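Local coordinates for GH59 galactosidase (PDB 2V4V), which binds xylose through this family 6 carbohydrate-binding module, one part of a larger secreted glycoside hydrolase that probably breaks down plant cell-wall polysaccharides, at residues T86-W89 with Q90-T93. Sequence-based numbering, arbitrary orientation.
With XYP (beta-D-xylopyranose), chain B.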
loop_
_atom_site.group_PDB
_atom_site.type_symbol
_atom_site.label_atom_id
_atom_site.label_comp_id
_atom_site.label_asym_id
_atom_site.label_seq_id
_atom_site.Cartn_x
_atom_site.Cartn_y
_atom_site.Cartn_z
ATOM N N THR A 86 -3.769 12.194 -9.029
ATOM C CA THR A 86 -4.828 12.986 -8.379
ATOM C C THR A 86 -4.588 14.491 -8.573
ATOM O O THR A 86 -5.339 15.339 -8.037
ATOM C CB THR A 86 -4.876 12.738 -6.863
ATOM O OG1 THR A 86 -3.600 13.099 -6.295
ATOM C CG2 THR A 86 -5.190 11.285 -6.576
ATOM N N GLY A 87 -3.540 14.786 -9.321
ATOM C CA GLY A 87 -3.190 16.176 -9.628
ATOM C C GLY A 87 -2.304 16.873 -8.584
ATOM O O GLY A 87 -1.884 18.039 -8.798
ATOM N N ASP A 88 -2.082 16.233 -7.440
ATOM C CA ASP A 88 -1.287 16.884 -6.410
ATOM C C ASP A 88 -0.763 15.835 -5.451
ATOM O O ASP A 88 -1.475 14.888 -5.157
ATOM C CB ASP A 88 -2.158 17.880 -5.650
ATOM C CG ASP A 88 -1.337 18.801 -4.757
ATOM O OD1 ASP A 88 -0.881 19.843 -5.283
ATOM O OD2 ASP A 88 -1.152 18.487 -3.566
ATOM N N TRP A 89 0.466 16.026 -4.941
ATOM C CA TRP A 89 1.026 15.058 -3.997
ATOM C C TRP A 89 0.278 14.945 -2.681
ATOM O O TRP A 89 0.510 13.989 -1.932
ATOM C CB TRP A 89 2.488 15.398 -3.656
ATOM C CG TRP A 89 3.421 15.154 -4.818
ATOM C CD1 TRP A 89 4.207 16.080 -5.466
ATOM C CD2 TRP A 89 3.649 13.898 -5.489
ATOM N NE1 TRP A 89 4.905 15.481 -6.503
ATOM C CE2 TRP A 89 4.580 14.142 -6.543
ATOM C CE3 TRP A 89 3.138 12.601 -5.329
ATOM C CZ2 TRP A 89 5.032 13.121 -7.400
ATOM C CZ3 TRP A 89 3.620 11.569 -6.175
ATOM C CH2 TRP A 89 4.528 11.849 -7.213
ATOM N N GLN A 90 -0.568 15.931 -2.386
ATOM C CA GLN A 90 -1.298 15.939 -1.108
ATOM C C GLN A 90 -2.826 16.074 -1.255
ATOM O O GLN A 90 -3.498 16.493 -0.318
ATOM C CB GLN A 90 -0.713 17.016 -0.164
ATOM C CG GLN A 90 0.755 16.780 0.222
ATOM C CD GLN A 90 0.937 15.533 1.117
ATOM O OE1 GLN A 90 -0.024 15.054 1.753
ATOM N NE2 GLN A 90 2.164 15.025 1.177
ATOM N N THR A 91 -3.357 15.650 -2.421
ATOM C CA THR A 91 -4.795 15.500 -2.611
ATOM C C THR A 91 -5.054 14.008 -2.807
ATOM O O THR A 91 -4.557 13.431 -3.779
ATOM C CB THR A 91 -5.218 16.247 -3.862
ATOM O OG1 THR A 91 -5.008 17.660 -3.658
ATOM C CG2 THR A 91 -6.684 15.938 -4.217
ATOM N N TYR A 92 -5.735 13.414 -1.822
ATOM C CA TYR A 92 -5.877 11.944 -1.741
ATOM C C TYR A 92 -7.203 11.461 -2.294
ATOM O O TYR A 92 -8.197 12.190 -2.325
ATOM C CB TYR A 92 -5.653 11.418 -0.318
ATOM C CG TYR A 92 -4.245 11.670 0.170
ATOM C CD1 TYR A 92 -3.318 10.638 0.246
ATOM C CD2 TYR A 92 -3.818 12.987 0.498
ATOM C CE1 TYR A 92 -2.022 10.854 0.671
ATOM C CE2 TYR A 92 -2.504 13.232 0.932
ATOM C CZ TYR A 92 -1.593 12.156 0.985
ATOM O OH TYR A 92 -0.270 12.326 1.394
ATOM N N THR A 93 -7.181 10.197 -2.688
ATOM C CA THR A 93 -8.378 9.482 -3.108
ATOM C C THR A 93 -8.250 8.010 -2.684
ATOM O O THR A 93 -7.249 7.642 -2.058
ATOM C CB THR A 93 -8.570 9.604 -4.604
ATOM O OG1 THR A 93 -9.920 9.231 -4.950
ATOM C CG2 THR A 93 -7.519 8.791 -5.368
HETATM O O1 XYP B . 8.832 16.461 -3.541
HETATM C C1 XYP B . 8.448 15.133 -3.219
HETATM C C2 XYP B . 7.151 15.253 -2.433
HETATM C C3 XYP B . 6.633 13.871 -2.078
HETATM C C4 XYP B . 6.612 12.977 -3.315
HETATM C C5 XYP B . 7.953 13.049 -4.058
HETATM O O2 XYP B . 7.339 15.922 -1.193
HETATM O O3 XYP B . 5.339 13.951 -1.504
HETATM O O4 XYP B . 6.377 11.631 -2.971
HETATM O O5 XYP B . 8.253 14.393 -4.364
#
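T86 reaches across the loop with its hydroxyl and hands a hydrogen bond to the main-chain carbonyl of T91, OG1 to O 2.7 Å. The donor lies in the plane of that carbonyl, at a C=O...OG1 angle of 158°. A chi1 of 60° tucks OG1 between N and C of its own residue, facing T91, and it also accepts a bond from the backbone N of S59 on strand 52-59. The methyl CG2 of T86 meets CG2 of T93 at 3.6 Å, the two side chains running in opposite directions side by side. Next comes the corner itself, a type I beta turn from D88 to T91, whose closing bond from T91 N to D88 O is weak at 3.4 Å. An Asx turn overlies it: Q90 N to D88 OD2 is 2.9 Å, on the anti side of the carboxylate and 30° out of its plane. This turn leads into strand 91-98, an edge strand of the beta sandwich of a family 6 module, and presents W89 at the sugar pocket. There the indole lays one face against xylose, with C4 of the sugar 3.8 Å above the ring centre. Q90, bent at chi2, folds back over the W89 carbonyl, Q90 CD to W89 O 3.4 Å. Its amide is fixed at both ends: Y92 OH donates to Q90 OE1 (2.8 Å) from above the carbonyl plane, and NE2 hydrogen-bonds to OD1 of D29.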